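Local structure of 5-oxoprolinase subunit A (Thermus thermophilus, 2DFA) at residues R126-A131 with L139-L144; R194-M199 with D218-H223. The protein probably forms part of a complex that cleaves 5-oxoproline to L-glutamate at the expense of ATP hydrolysis. All coordinates share one frame; numbering follows the deposited sequence.

Interaction 1: residues R126-A131 with L139-L144; sequences RAIALA and LPLVVL
Leu141 meets helix 122-135 with both arms of its isobutyl fork, and it brings the most surface to this small contact, in which 87 Å² is buried over both sides. Its CB points at the helix, and with CG anti to the backbone N (chi1 -176°) the fork continues that way. CD1 approaches Ile128, with the gap to CG2 of Ile128 at 4.4 Å. CD2 instead faces the backbone of the next residue, 4.3 Å from CA of Ala129. Only a methyl projects from Ala129, and its CB stands 4.5 Å from Leu141 CD2. These are loose van der Waals contacts, and no hydrogen bond joins the two segments. At the closest backbone approach, CA of Ala129 lies 7.6 Å from CA of Leu141. The helix leads into strand 141-143 after a short turn, so the pair forms a helix-strand unit of the parallel, curled sheet, which is consistent with the distorted beta/alpha barrel of the LamB/YcsF relatives. On one side Leu141 and Val143 share backbone hydrogen bonds with Val161, while Pro140 and Val142 bond with Val108. Leu141 also packs on Tyr149 and Ala153 of helix 148-155. Ile128 also touches Leu114 and Ala118 of helix 112-120 and Val83 of helix 80-100.

Interaction 2: residues R194-M199 with D218-H223; sequences RRALRM and DTLCIH
Apolar packing alone joins these segments: Leu220 divides its two methyls between Ala196 and Met199, one helical turn's span apart. CD1 of Leu220 rests on the CB methyl of Ala196 at 4.0 Å. CD2 of Leu220 lies equally near the sulfur SD of Met199, also 4.0 Å away. CB of the leucine points toward the helix, and with CG beside the backbone N and anti to the carbonyl carbon (chi1 -62°), the two methyls are set against Ala196 and Met199. The thioether of Met199, bent at chi3 (141°), passes across the leucine obliquely. Around this trio, Val236 of helix 229-241 touches Ala196, Tyr170 touches Met199, and Val3, Leu5 and Ala164 touch Leu220.

No backbone hydrogen bond crosses from helix to strand: Met199 N donates to Arg195 O at 2.9 Å within the helix, and Leu220 bonds to Asp4 on the neighbouring strand 2-9.

Charge stays outside the contact: Arg198 of the helix forms salt bridges to Glu202 and Glu212.

Helix 189-201 thus lies against the outer face of strand 219-222, which is flanked by parallel strands 2-9 and 160-164, packing consistent with a beta/alpha barrel-like fold of this family.

Both contacts are buried and of the same plan: a strand leucine spreads its methyls over an outer helix, with no hydrogen bond or charge crossing. Their strands belong to one parallel sheet, separated by strand 160-164, and the centres of the contacts lie about 21 Å apart. Interaction 1 is aliphatic throughout and includes a helix backbone atom, whereas interaction 2 adds a thioether and buries slightly more surface. The chain links differ too: a short turn in interaction 1, against an antiparallel hairpin, 204-206 with 212-214, in interaction 2. Despite the intervening strand, side chains of the two reach one another: Val142 CG1 is 4.2 Å from Thr219 CG2.

Interaction 1: residues R126-A131 with L139-L144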
loop_
_atom_site.group_PDB
_atom_site.type_symbol
_atom_site.label_atom_id
_atom_site.label_comp_id
_atom_site.label_asym_id
_atom_site.label_seq_id
_atom_site.Cartn_x
_atom_site.Cartn_y
_atom_site.Cartn_z
ATOM N N ARG A 126 -10.158 -13.093 21.073
ATOM C CA ARG A 126 -9.578 -14.432 21.102
ATOM C C ARG A 126 -8.478 -14.591 20.054
ATOM O O ARG A 126 -7.430 -15.174 20.337
ATOM C CB ARG A 126 -10.665 -15.487 20.870
ATOM C CG ARG A 126 -10.133 -16.899 20.670
ATOM C CD ARG A 126 -11.266 -17.910 20.474
ATOM N NE ARG A 126 -10.763 -19.225 20.076
ATOM C CZ ARG A 126 -10.437 -19.568 18.831
ATOM N NH1 ARG A 126 -10.561 -18.697 17.837
ATOM N NH2 ARG A 126 -9.980 -20.790 18.579
ATOM N N ALA A 127 -8.715 -14.076 18.846
ATOM C CA ALA A 127 -7.728 -14.169 17.771
ATOM C C ALA A 127 -6.421 -13.477 18.152
ATOM O O ALA A 127 -5.341 -13.990 17.882
ATOM C CB ALA A 127 -8.286 -13.561 16.475
ATOM N N ILE A 128 -6.522 -12.310 18.777
ATOM C CA ILE A 128 -5.331 -11.581 19.189
ATOM C C ILE A 128 -4.584 -12.395 20.239
ATOM O O ILE A 128 -3.367 -12.594 20.153
ATOM C CB ILE A 128 -5.701 -10.215 19.797
ATOM C CG1 ILE A 128 -6.329 -9.322 18.725
ATOM C CG2 ILE A 128 -4.448 -9.556 20.396
ATOM C CD1 ILE A 128 -6.840 -7.997 19.253
ATOM N N ALA A 129 -5.331 -12.869 21.230
ATOM C CA ALA A 129 -4.764 -13.659 22.310
ATOM C C ALA A 129 -4.042 -14.902 21.792
ATOM O O ALA A 129 -2.924 -15.191 22.218
ATOM C CB ALA A 129 -5.867 -14.053 23.291
ATOM N N LEU A 130 -4.667 -15.636 20.874
ATOM C CA LEU A 130 -4.037 -16.837 20.333
ATOM C C LEU A 130 -2.794 -16.535 19.502
ATOM O O LEU A 130 -1.830 -17.297 19.529
ATOM C CB LEU A 130 -5.046 -17.650 19.516
ATOM C CG LEU A 130 -6.164 -18.255 20.384
ATOM C CD1 LEU A 130 -7.074 -19.132 19.527
ATOM C CD2 LEU A 130 -5.545 -19.072 21.524
ATOM N N ALA A 131 -2.808 -15.427 18.765
ATOM C CA ALA A 131 -1.645 -15.042 17.964
ATOM C C ALA A 131 -0.472 -14.789 18.900
ATOM O O ALA A 131 0.635 -15.281 18.673
ATOM C CB ALA A 131 -1.942 -13.774 17.153
ATOM N N LEU A 139 4.444 -14.054 26.723
ATOM C CA LEU A 139 4.200 -12.638 26.447
ATOM C C LEU A 139 2.970 -12.068 27.147
ATOM O O LEU A 139 1.859 -12.587 27.001
ATOM C CB LEU A 139 4.035 -12.417 24.942
ATOM C CG LEU A 139 5.264 -12.153 24.078
ATOM C CD1 LEU A 139 4.852 -12.175 22.605
ATOM C CD2 LEU A 139 5.869 -10.793 24.447
ATOM N N PRO A 140 3.146 -10.985 27.919
ATOM C CA PRO A 140 1.984 -10.405 28.596
ATOM C C PRO A 140 1.174 -9.573 27.603
ATOM O O PRO A 140 1.732 -8.957 26.698
ATOM C CB PRO A 140 2.610 -9.549 29.690
ATOM C CG PRO A 140 3.887 -9.106 29.067
ATOM C CD PRO A 140 4.394 -10.354 28.385
ATOM N N LEU A 141 -0.140 -9.581 27.764
ATOM C CA LEU A 141 -1.016 -8.816 26.893
ATOM C C LEU A 141 -1.631 -7.700 27.718
ATOM O O LEU A 141 -2.179 -7.946 28.794
ATOM C CB LEU A 141 -2.115 -9.723 26.325
ATOM C CG LEU A 141 -3.092 -9.138 25.298
ATOM C CD1 LEU A 141 -2.319 -8.570 24.108
ATOM C CD2 LEU A 141 -4.053 -10.231 24.843
ATOM N N VAL A 142 -1.506 -6.470 27.230
ATOM C CA VAL A 142 -2.066 -5.306 27.908
ATOM C C VAL A 142 -3.536 -5.216 27.512
ATOM O O VAL A 142 -3.868 -5.227 26.324
ATOM C CB VAL A 142 -1.327 -4.012 27.483
ATOM C CG1 VAL A 142 -1.987 -2.786 28.107
ATOM C CG2 VAL A 142 0.127 -4.102 27.905
ATOM N N VAL A 143 -4.415 -5.131 28.505
ATOM C CA VAL A 143 -5.845 -5.075 28.230
ATOM C C VAL A 143 -6.583 -4.039 29.061
ATOM O O VAL A 143 -6.041 -3.479 30.015
ATOM C CB VAL A 143 -6.519 -6.438 28.506
ATOM C CG1 VAL A 143 -5.714 -7.562 27.887
ATOM C CG2 VAL A 143 -6.657 -6.653 30.006
ATOM N N LEU A 144 -7.831 -3.789 28.678
ATOM C CA LEU A 144 -8.690 -2.865 29.405
ATOM C C LEU A 144 -9.450 -3.737 30.391
ATOM O O LEU A 144 -10.130 -4.683 29.995
ATOM C CB LEU A 144 -9.680 -2.175 28.464
ATOM C CG LEU A 144 -9.414 -0.699 28.163
ATOM C CD1 LEU A 144 -10.560 -0.136 27.331
ATOM C CD2 LEU A 144 -9.286 0.073 29.467
#

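Interaction 2: residues R194-M199 with D218-H223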
loop_
_atom_site.group_PDB
_atom_site.type_symbol
_atom_site.label_atom_id
_atom_site.label_comp_id
_atom_site.label_asym_id
_atom_site.label_seq_id
_atom_site.Cartn_x
_atom_site.Cartn_y
_atom_site.Cartn_z
ATOM N N ARG A 194 -2.541 14.287 38.947
ATOM C CA ARG A 194 -3.325 14.076 40.158
ATOM C C ARG A 194 -4.062 12.732 40.116
ATOM O O ARG A 194 -4.032 11.935 41.045
ATOM C CB ARG A 194 -4.339 15.219 40.255
ATOM C CG ARG A 194 -4.832 15.435 41.685
ATOM C CD ARG A 194 -6.055 16.367 41.758
ATOM N NE ARG A 194 -6.021 17.393 40.711
ATOM C CZ ARG A 194 -5.043 18.310 40.778
ATOM N NH1 ARG A 194 -4.134 18.230 41.733
ATOM N NH2 ARG A 194 -5.034 19.331 39.920
ATOM N N ARG A 195 -4.776 12.518 38.994
ATOM C CA ARG A 195 -5.510 11.270 38.819
ATOM C C ARG A 195 -4.568 10.060 38.809
ATOM O O ARG A 195 -4.841 9.012 39.378
ATOM C CB ARG A 195 -6.274 11.357 37.493
ATOM C CG ARG A 195 -7.375 12.420 37.522
ATOM C CD ARG A 195 -7.924 12.741 36.122
ATOM N NE ARG A 195 -8.547 11.561 35.511
ATOM C CZ ARG A 195 -9.846 11.339 35.781
ATOM N NH1 ARG A 195 -10.503 12.165 36.575
ATOM N NH2 ARG A 195 -10.472 10.303 35.219
ATOM N N ALA A 196 -3.434 10.223 38.105
ATOM C CA ALA A 196 -2.470 9.129 38.039
ATOM C C ALA A 196 -2.036 8.664 39.436
ATOM O O ALA A 196 -2.045 7.485 39.760
ATOM C CB ALA A 196 -1.257 9.614 37.246
ATOM N N LEU A 197 -1.601 9.640 40.259
ATOM C CA LEU A 197 -1.209 9.313 41.630
ATOM C C LEU A 197 -2.312 8.526 42.345
ATOM O O LEU A 197 -2.084 7.516 42.999
ATOM C CB LEU A 197 -0.977 10.632 42.382
ATOM C CG LEU A 197 0.501 11.020 42.509
ATOM C CD1 LEU A 197 0.699 12.244 43.411
ATOM C CD2 LEU A 197 1.354 9.902 43.114
ATOM N N ARG A 198 -3.539 9.068 42.235
ATOM C CA ARG A 198 -4.685 8.445 42.884
ATOM C C ARG A 198 -4.847 6.983 42.468
ATOM O O ARG A 198 -5.052 6.095 43.284
ATOM C CB ARG A 198 -5.929 9.242 42.490
ATOM C CG ARG A 198 -7.160 8.853 43.309
ATOM C CD ARG A 198 -7.333 9.730 44.559
ATOM N NE ARG A 198 -8.218 9.079 45.533
ATOM C CZ ARG A 198 -9.533 9.066 45.248
ATOM N NH1 ARG A 198 -9.958 9.610 44.121
ATOM N NH2 ARG A 198 -10.402 8.529 46.108
ATOM N N MET A 199 -4.797 6.756 41.141
ATOM C CA MET A 199 -4.954 5.396 40.634
ATOM C C MET A 199 -3.902 4.449 41.221
ATOM O O MET A 199 -4.164 3.299 41.540
ATOM C CB MET A 199 -4.815 5.425 39.109
ATOM C CG MET A 199 -5.839 6.321 38.411
ATOM S SD MET A 199 -5.541 6.413 36.639
ATOM C CE MET A 199 -7.255 6.395 36.099
ATOM N N ASP A 218 -1.752 -1.498 36.398
ATOM C CA ASP A 218 -0.450 -2.148 36.308
ATOM C C ASP A 218 0.377 -1.208 35.440
ATOM O O ASP A 218 1.587 -1.061 35.616
ATOM C CB ASP A 218 -0.557 -3.522 35.639
ATOM C CG ASP A 218 -1.319 -4.528 36.483
ATOM O OD1 ASP A 218 -1.182 -4.486 37.727
ATOM O OD2 ASP A 218 -2.039 -5.373 35.908
ATOM N N THR A 219 -0.304 -0.555 34.503
ATOM C CA THR A 219 0.348 0.388 33.610
ATOM C C THR A 219 -0.585 1.564 33.329
ATOM O O THR A 219 -1.804 1.408 33.301
ATOM C CB THR A 219 0.755 -0.292 32.270
ATOM O OG1 THR A 219 1.455 0.649 31.446
ATOM C CG2 THR A 219 -0.474 -0.795 31.529
ATOM N N LEU A 220 0.002 2.739 33.142
ATOM C CA LEU A 220 -0.749 3.955 32.853
ATOM C C LEU A 220 -0.444 4.404 31.426
ATOM O O LEU A 220 0.716 4.629 31.079
ATOM C CB LEU A 220 -0.346 5.069 33.821
ATOM C CG LEU A 220 -0.614 4.847 35.314
ATOM C CD1 LEU A 220 -0.021 6.004 36.112
ATOM C CD2 LEU A 220 -2.108 4.736 35.556
ATOM N N CYS A 221 -1.482 4.547 30.607
ATOM C CA CYS A 221 -1.297 4.969 29.221
ATOM C C CYS A 221 -1.244 6.481 29.067
ATOM O O CYS A 221 -2.050 7.202 29.650
ATOM C CB CYS A 221 -2.420 4.422 28.338
ATOM S SG CYS A 221 -2.327 4.965 26.604
ATOM N N ILE A 222 -0.288 6.950 28.271
ATOM C CA ILE A 222 -0.123 8.374 28.007
ATOM C C ILE A 222 -0.297 8.627 26.512
ATOM O O ILE A 222 0.261 7.902 25.688
ATOM C CB ILE A 222 1.279 8.866 28.414
ATOM C CG1 ILE A 222 1.553 8.518 29.879
ATOM C CG2 ILE A 222 1.389 10.366 28.183
ATOM C CD1 ILE A 222 0.499 9.027 30.846
ATOM N N HIS A 223 -1.074 9.651 26.167
ATOM C CA HIS A 223 -1.319 9.999 24.769
ATOM C C HIS A 223 -0.022 10.083 23.968
ATOM O O HIS A 223 0.072 9.549 22.861
ATOM C CB HIS A 223 -2.060 11.336 24.681
ATOM C CG HIS A 223 -3.541 11.197 24.503
ATOM N ND1 HIS A 223 -4.318 10.397 25.313
ATOM C CD2 HIS A 223 -4.385 11.761 23.608
ATOM C CE1 HIS A 223 -5.579 10.473 24.923
ATOM N NE2 HIS A 223 -5.647 11.295 23.891
#